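PDB 1XVQ: thiol peroxidase from Mycobacterium tuberculosis, which is a thioredoxin-dependent peroxidase that probably reduces hydrogen peroxide and organic hydroperoxides to water and alcohols, helping protect the cell against oxidative stress. Local coordinates for residues 7-12 against 147-152; 46-51 against 130-135. All coordinates share one frame; numbering follows the deposited sequence.

Contact 1. Residues 7-12 against 147-152; sequences RGNAIN and VPEIAQ. With YT3 (yttrium (III) ion), chain D.
Arg7 lays its guanidinium along Ile150, at one end of a small surface junction in which the N-terminal arm pairs through a single beta bridge, Ala10 with Glu149, with the loop that follows strand 141-146. The arginine chain is fully extended, its CG anti to the backbone N (chi1 -176°), and runs past Ile150 in the opposite direction. Ile150 CB lies over one face of the guanidinium, while Ile150 CG2 comes tightly to Arg7 NE, at 3.0 Å. At the guanidinium edge and in its plane, a water takes a weak bond from Arg7 NH2 and donates to Ile150 O. Gly8 O also meets Ile150 CG2, at 3.3 Å. Asn9 works with both backbone and side chain. Its O accepts from Ile150 N at 3.1 Å, in the carbonyl plane, and receives a CA-H...O contact from Glu149. Its ND2 passes beside Ile150 CG1 and gives a hydrogen to a second water, which is in turn donated to by Ala151 N, inside the type I turn from Glu149 to Gln152. Asn9 OD1 faces Glu149 CG, the amide and carboxylate planes being 44° apart. An yttrium ion is modelled beside this carboxylate, though its placement there is doubtful. Ile11 N then closes the bridge on Pro148 O, from above the carbonyl plane. Ile11 turns toward the loop, its CG1 packed on Val147 O at 3.4 Å, and its CD1 presses on Ile150 CG2 at 3.4 Å, closer than two methyl carbons normally sit.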
ATOM      1  N   ARG A   7     -21.452   0.223  -4.791  1.00 18.37           N
ATOM      2  CA  ARG A   7     -20.303   0.032  -3.921  1.00 18.50           C
ATOM      3  C   ARG A   7     -20.712   0.058  -2.458  1.00 14.43           C
ATOM      4  O   ARG A   7     -21.191   1.081  -1.976  1.00 18.25           O
ATOM      5  CB  ARG A   7     -19.266   1.121  -4.182  1.00 19.67           C
ATOM      6  CG  ARG A   7     -17.972   0.938  -3.370  1.00 21.29           C
ATOM      7  CD  ARG A   7     -16.980   2.062  -3.692  1.00 27.63           C
ATOM      8  NE  ARG A   7     -15.830   2.058  -2.793  1.00 31.92           N
ATOM      9  CZ  ARG A   7     -14.883   3.000  -2.761  1.00 39.06           C
ATOM     10  NH1 ARG A   7     -14.931   4.038  -3.586  1.00 34.64           N
ATOM     11  NH2 ARG A   7     -13.890   2.909  -1.888  1.00 39.05           N
ATOM     12  N   GLY A   8     -20.532  -1.064  -1.771  1.00 16.38           N
ATOM     13  CA  GLY A   8     -20.870  -1.135  -0.359  1.00 15.97           C
ATOM     14  C   GLY A   8     -19.955  -0.279   0.522  1.00 18.66           C
ATOM     15  O   GLY A   8     -18.802  -0.008   0.175  1.00 19.02           O
ATOM     16  N   ASN A   9     -20.462   0.140   1.676  1.00 18.37           N
ATOM     17  CA  ASN A   9     -19.683   0.978   2.589  1.00 21.32           C
ATOM     18  C   ASN A   9     -18.574   0.150   3.210  1.00 19.84           C
ATOM     19  O   ASN A   9     -17.454   0.624   3.371  1.00 21.55           O
ATOM     20  CB  ASN A   9     -20.593   1.537   3.701  1.00 23.98           C
ATOM     21  CG  ASN A   9     -19.910   2.612   4.552  1.00 23.75           C
ATOM     22  OD1 ASN A   9     -19.930   2.545   5.781  1.00 27.09           O
ATOM     23  ND2 ASN A   9     -19.335   3.611   3.906  1.00 20.50           N
ATOM     24  N   ALA A  10     -18.884  -1.090   3.563  1.00 21.80           N
ATOM     25  CA  ALA A  10     -17.883  -1.953   4.198  1.00 23.95           C
ATOM     26  C   ALA A  10     -16.871  -2.489   3.184  1.00 23.52           C
ATOM     27  O   ALA A  10     -17.240  -2.926   2.100  1.00 23.06           O
ATOM     28  CB  ALA A  10     -18.570  -3.107   4.899  1.00 26.37           C
ATOM     29  N   ILE A  11     -15.594  -2.451   3.552  1.00 20.87           N
ATOM     30  CA  ILE A  11     -14.529  -2.956   2.680  1.00 21.04           C
ATOM     31  C   ILE A  11     -14.399  -4.454   2.946  1.00 22.21           C
ATOM     32  O   ILE A  11     -14.301  -4.881   4.097  1.00 25.93           O
ATOM     33  CB  ILE A  11     -13.181  -2.213   2.985  1.00 18.84           C
ATOM     34  CG1 ILE A  11     -13.343  -0.729   2.691  1.00 22.23           C
ATOM     35  CG2 ILE A  11     -12.030  -2.729   2.090  1.00 20.28           C
ATOM     36  CD1 ILE A  11     -13.708  -0.428   1.229  1.00 29.71           C
ATOM     37  N   ASN A  12     -14.431  -5.264   1.890  1.00 18.91           N
ATOM     38  CA  ASN A  12     -14.302  -6.712   2.051  1.00 18.90           C
ATOM     39  C   ASN A  12     -13.153  -7.208   1.179  1.00 18.25           C
ATOM     40  O   ASN A  12     -13.279  -7.245  -0.035  1.00 18.46           O
ATOM     41  CB  ASN A  12     -15.591  -7.423   1.607  1.00 20.99           C
ATOM     42  CG  ASN A  12     -15.554  -8.928   1.857  1.00 28.60           C
ATOM     43  OD1 ASN A  12     -16.304  -9.693   1.237  1.00 32.34           O
ATOM     44  ND2 ASN A  12     -14.701  -9.356   2.787  1.00 30.07           N
ATOM     45  N   VAL A 147      -8.213   0.154   5.921  1.00 14.89           N
ATOM     46  CA  VAL A 147      -9.285   1.095   6.198  1.00 19.79           C
ATOM     47  C   VAL A 147     -10.605   0.341   6.022  1.00 21.42           C
ATOM     48  O   VAL A 147     -10.902  -0.169   4.951  1.00 19.33           O
ATOM     49  CB  VAL A 147      -9.199   2.311   5.281  1.00 17.69           C
ATOM     50  CG1 VAL A 147     -10.291   3.318   5.657  1.00 19.58           C
ATOM     51  CG2 VAL A 147      -7.824   2.964   5.405  1.00 16.61           C
ATOM     52  N   PRO A 148     -11.402   0.243   7.101  1.00 23.20           N
ATOM     53  CA  PRO A 148     -12.683  -0.462   7.107  1.00 24.66           C
ATOM     54  C   PRO A 148     -13.816   0.065   6.249  1.00 23.49           C
ATOM     55  O   PRO A 148     -14.701  -0.699   5.897  1.00 22.58           O
ATOM     56  CB  PRO A 148     -13.059  -0.457   8.586  1.00 23.48           C
ATOM     57  CG  PRO A 148     -12.606   0.880   8.990  1.00 26.09           C
ATOM     58  CD  PRO A 148     -11.200   0.912   8.399  1.00 27.41           C
ATOM     59  N   GLU A 149     -13.819   1.350   5.934  1.00 23.98           N
ATOM     60  CA  GLU A 149     -14.909   1.876   5.122  1.00 26.08           C
ATOM     61  C   GLU A 149     -14.378   2.656   3.957  1.00 28.06           C
ATOM     62  O   GLU A 149     -13.278   3.198   4.015  1.00 24.71           O
ATOM     63  CB  GLU A 149     -15.813   2.784   5.939  1.00 28.71           C
ATOM     64  CG  GLU A 149     -16.380   2.136   7.126  1.00 27.94           C
ATOM     65  CD  GLU A 149     -16.897   3.168   8.103  1.00 31.29           C
ATOM     66  OE1 GLU A 149     -17.258   2.763   9.204  1.00 27.71           O
ATOM     67  OE2 GLU A 149     -16.926   4.373   7.763  1.00 35.78           O
ATOM     68  N   ILE A 150     -15.192   2.738   2.908  1.00 27.59           N
ATOM     69  CA  ILE A 150     -14.800   3.420   1.684  1.00 29.38           C
ATOM     70  C   ILE A 150     -14.385   4.891   1.801  1.00 33.66           C
ATOM     71  O   ILE A 150     -13.398   5.303   1.190  1.00 36.21           O
ATOM     72  CB  ILE A 150     -15.922   3.277   0.608  1.00 27.58           C
ATOM     73  CG1 ILE A 150     -17.239   3.797   1.168  1.00 24.56           C
ATOM     74  CG2 ILE A 150     -16.094   1.805   0.233  1.00 28.13           C
ATOM     75  CD1 ILE A 150     -18.390   3.815   0.154  1.00 26.67           C
ATOM     76  N   ALA A 151     -15.114   5.686   2.571  1.00 35.43           N
ATOM     77  CA  ALA A 151     -14.771   7.101   2.677  1.00 37.88           C
ATOM     78  C   ALA A 151     -14.055   7.483   3.972  1.00 40.05           C
ATOM     79  O   ALA A 151     -14.196   8.605   4.460  1.00 41.61           O
ATOM     80  CB  ALA A 151     -16.027   7.955   2.508  1.00 40.79           C
ATOM     81  N   GLN A 152     -13.275   6.560   4.524  1.00 38.94           N
ATOM     82  CA  GLN A 152     -12.557   6.840   5.761  1.00 38.10           C
ATOM     83  C   GLN A 152     -11.093   7.127   5.439  1.00 37.64           C
ATOM     84  O   GLN A 152     -10.495   6.475   4.582  1.00 37.56           O
ATOM     85  CB  GLN A 152     -12.685   5.648   6.707  1.00 38.72           C
ATOM     86  CG  GLN A 152     -12.208   5.909   8.118  1.00 40.97           C
ATOM     87  CD  GLN A 152     -12.471   4.730   9.039  1.00 43.51           C
ATOM     88  OE1 GLN A 152     -13.607   4.257   9.157  1.00 44.22           O
ATOM     89  NE2 GLN A 152     -11.425   4.250   9.700  1.00 42.34           N
TER
HETATM   90  Y   YT3 D 203     -19.338   3.406  10.009  1.00 42.41           Y
HETATM   91  O   HOH W   1     -11.466   3.452  -0.420  1.00 33.60           O
HETATM   92  O   HOH W   2     -17.551   5.443   4.558  1.00 31.95           O

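Contact 2. Residues 46-51 against 130-135; sequences SVLLNI and RAIVVI
The guanidinium of Arg130 has the side-chain amide of Asn50 at its edge, in plane, with the two groups' planes 48° apart; Phe52 makes a cation-pi contact with the same arginine, and its NH2 is hydrogen-bonded to Tyr156 OH. A bend at chi2 (73°) folds the chain back and brings NH1 to Ile51 O, to which it donates at 2.9 Å from above the carbonyl plane. Ala131 N reaches that oxygen at 3.1 Å from the opposite face of its plane, so two donors grip the last carbonyl of the strand. From there strands 47-51 and 131-135 run as a regular antiparallel ladder at the centre of the thioredoxin fold. Val47-Ile135, Leu49-Val133 and Ile51-Ala131 are hydrogen-bonded pairs, with Ile135 N to Val47 O at 2.8 Å nearly straight (178°). On their face Leu49 CD1 touches Val133 CB at 3.9 Å and Ile135 CD1 at 4.0 Å. The other face carries Leu48, whose CD1 meets Ile132 CG2 at 3.7 Å. This second face packs against helix 62-73, through Phe67, and against helix 156-165, while strands 77-78 and 141-146 flank the pair in the mixed sheet.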
ATOM      1  N   SER A  46      13.449   0.485   6.638  1.00 15.16           N
ATOM      2  CA  SER A  46      12.026   0.506   6.974  1.00 17.07           C
ATOM      3  C   SER A  46      11.291   0.819   5.680  1.00 14.51           C
ATOM      4  O   SER A  46      11.786   1.558   4.814  1.00 14.18           O
ATOM      5  CB  SER A  46      11.727   1.560   8.045  1.00 15.78           C
ATOM      6  OG  SER A  46      12.213   2.835   7.654  1.00 26.28           O
ATOM      7  N   VAL A  47      10.110   0.233   5.524  1.00 13.50           N
ATOM      8  CA  VAL A  47       9.339   0.420   4.314  1.00 12.01           C
ATOM      9  C   VAL A  47       7.893   0.729   4.630  1.00 13.54           C
ATOM     10  O   VAL A  47       7.275   0.077   5.475  1.00 14.56           O
ATOM     11  CB  VAL A  47       9.354  -0.864   3.436  1.00  9.37           C
ATOM     12  CG1 VAL A  47       8.534  -0.658   2.164  1.00 11.36           C
ATOM     13  CG2 VAL A  47      10.788  -1.208   3.054  1.00 15.76           C
ATOM     14  N   LEU A  48       7.373   1.739   3.951  1.00 11.50           N
ATOM     15  CA  LEU A  48       5.967   2.107   4.095  1.00 12.35           C
ATOM     16  C   LEU A  48       5.269   1.671   2.806  1.00 10.44           C
ATOM     17  O   LEU A  48       5.603   2.168   1.731  1.00 11.43           O
ATOM     18  CB  LEU A  48       5.793   3.634   4.255  1.00 14.05           C
ATOM     19  CG  LEU A  48       4.350   4.123   3.956  1.00 17.96           C
ATOM     20  CD1 LEU A  48       3.429   3.490   4.971  1.00 19.54           C
ATOM     21  CD2 LEU A  48       4.245   5.669   3.999  1.00 22.58           C
ATOM     22  N   LEU A  49       4.344   0.705   2.903  1.00 10.31           N
ATOM     23  CA  LEU A  49       3.557   0.293   1.744  1.00  8.74           C
ATOM     24  C   LEU A  49       2.264   1.097   1.871  1.00  8.21           C
ATOM     25  O   LEU A  49       1.448   0.847   2.773  1.00  9.09           O
ATOM     26  CB  LEU A  49       3.223  -1.203   1.792  1.00  9.23           C
ATOM     27  CG  LEU A  49       4.435  -2.125   1.879  1.00 12.06           C
ATOM     28  CD1 LEU A  49       3.941  -3.574   2.099  1.00 11.57           C
ATOM     29  CD2 LEU A  49       5.256  -1.995   0.590  1.00 10.36           C
ATOM     30  N   ASN A  50       2.091   2.054   0.963  1.00 10.08           N
ATOM     31  CA  ASN A  50       0.935   2.956   0.968  1.00 10.33           C
ATOM     32  C   ASN A  50       0.142   2.387  -0.188  1.00  9.18           C
ATOM     33  O   ASN A  50       0.470   2.570  -1.343  1.00 10.92           O
ATOM     34  CB  ASN A  50       1.435   4.374   0.680  1.00 10.86           C
ATOM     35  CG  ASN A  50       0.552   5.448   1.247  1.00 15.01           C
ATOM     36  OD1 ASN A  50       0.887   6.636   1.139  1.00 18.75           O
ATOM     37  ND2 ASN A  50      -0.562   5.072   1.853  1.00 10.56           N
ATOM     38  N   ILE A  51      -0.910   1.678   0.166  1.00  8.54           N
ATOM     39  CA  ILE A  51      -1.703   0.931  -0.804  1.00  7.30           C
ATOM     40  C   ILE A  51      -2.996   1.592  -1.211  1.00  8.23           C
ATOM     41  O   ILE A  51      -3.793   1.992  -0.343  1.00  9.95           O
ATOM     42  CB  ILE A  51      -1.998  -0.435  -0.212  1.00  6.81           C
ATOM     43  CG1 ILE A  51      -0.676  -1.073   0.243  1.00  7.71           C
ATOM     44  CG2 ILE A  51      -2.719  -1.346  -1.274  1.00  7.09           C
ATOM     45  CD1 ILE A  51      -0.879  -2.246   1.241  1.00  9.10           C
ATOM     46  N   ARG A 130      -7.696   0.514   0.147  1.00  9.60           N
ATOM     47  CA  ARG A 130      -6.867   1.541   0.801  1.00  9.32           C
ATOM     48  C   ARG A 130      -6.320   0.923   2.110  1.00  9.96           C
ATOM     49  O   ARG A 130      -7.072   0.456   2.973  1.00 10.77           O
ATOM     50  CB  ARG A 130      -7.691   2.769   1.147  1.00  8.78           C
ATOM     51  CG  ARG A 130      -6.807   3.920   1.675  1.00 14.34           C
ATOM     52  CD  ARG A 130      -5.979   4.571   0.562  1.00 15.13           C
ATOM     53  NE  ARG A 130      -5.111   5.641   1.079  1.00 14.88           N
ATOM     54  CZ  ARG A 130      -3.839   5.478   1.446  1.00 17.87           C
ATOM     55  NH1 ARG A 130      -3.235   4.282   1.358  1.00 12.83           N
ATOM     56  NH2 ARG A 130      -3.155   6.517   1.920  1.00 18.59           N
ATOM     57  N   ALA A 131      -5.003   0.925   2.259  1.00  9.97           N
ATOM     58  CA  ALA A 131      -4.405   0.293   3.424  1.00 10.36           C
ATOM     59  C   ALA A 131      -2.985   0.783   3.599  1.00  7.79           C
ATOM     60  O   ALA A 131      -2.382   1.325   2.677  1.00  8.92           O
ATOM     61  CB  ALA A 131      -4.385  -1.214   3.212  1.00  7.70           C
ATOM     62  N   ILE A 132      -2.473   0.572   4.798  1.00 10.09           N
ATOM     63  CA  ILE A 132      -1.110   0.949   5.116  1.00 10.22           C
ATOM     64  C   ILE A 132      -0.435  -0.206   5.824  1.00  9.71           C
ATOM     65  O   ILE A 132      -0.986  -0.794   6.753  1.00 10.35           O
ATOM     66  CB  ILE A 132      -1.056   2.222   6.022  1.00 12.00           C
ATOM     67  CG1 ILE A 132      -1.354   3.475   5.161  1.00 14.00           C
ATOM     68  CG2 ILE A 132       0.317   2.357   6.664  1.00 13.17           C
ATOM     69  CD1 ILE A 132      -1.465   4.800   5.953  1.00 26.00           C
ATOM     70  N   VAL A 133       0.758  -0.563   5.356  1.00 10.64           N
ATOM     71  CA  VAL A 133       1.522  -1.594   6.037  1.00  8.48           C
ATOM     72  C   VAL A 133       2.913  -1.029   6.226  1.00  8.57           C
ATOM     73  O   VAL A 133       3.515  -0.563   5.277  1.00 11.45           O
ATOM     74  CB  VAL A 133       1.615  -2.906   5.216  1.00 11.49           C
ATOM     75  CG1 VAL A 133       2.610  -3.875   5.889  1.00 12.59           C
ATOM     76  CG2 VAL A 133       0.240  -3.540   5.116  1.00 11.64           C
ATOM     77  N   VAL A 134       3.401  -1.063   7.463  1.00 10.63           N
ATOM     78  CA  VAL A 134       4.750  -0.589   7.760  1.00 10.13           C
ATOM     79  C   VAL A 134       5.609  -1.788   8.090  1.00 10.59           C
ATOM     80  O   VAL A 134       5.238  -2.640   8.913  1.00  9.80           O
ATOM     81  CB  VAL A 134       4.783   0.399   8.956  1.00 11.55           C
ATOM     82  CG1 VAL A 134       6.256   0.773   9.293  1.00 14.60           C
ATOM     83  CG2 VAL A 134       3.986   1.655   8.598  1.00 13.73           C
ATOM     84  N   ILE A 135       6.735  -1.886   7.386  1.00 10.07           N
ATOM     85  CA  ILE A 135       7.696  -2.968   7.611  1.00 10.49           C
ATOM     86  C   ILE A 135       8.911  -2.349   8.300  1.00 11.93           C
ATOM     87  O   ILE A 135       9.483  -1.382   7.799  1.00 13.05           O
ATOM     88  CB  ILE A 135       8.134  -3.619   6.291  1.00  9.96           C
ATOM     89  CG1 ILE A 135       6.903  -4.138   5.543  1.00 11.76           C
ATOM     90  CG2 ILE A 135       9.097  -4.801   6.593  1.00  9.14           C
ATOM     91  CD1 ILE A 135       7.197  -4.600   4.111  1.00 17.95           C
TER

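In the fold
Both strands of contact 2 fall, in sequence, between the two segments that contact 1 brings together: the pairing of 7-12 with 147-152 joins the N-terminal arm to the loop beyond the last strand of the sheet. The two centres are 18 Å apart, one near the middle of the chain and the other at its surface. They nevertheless meet where Val147 N approaches Arg130 O at 3.2 Å, probably a hydrogen bond. Only contact 2 lies near the predicted peroxidatic Cys60, whose side chain is about 10 Å from that of Arg130; contact 1 is remote from it. The predicted redox disulfide of Cys60 with Cys93 is not formed here.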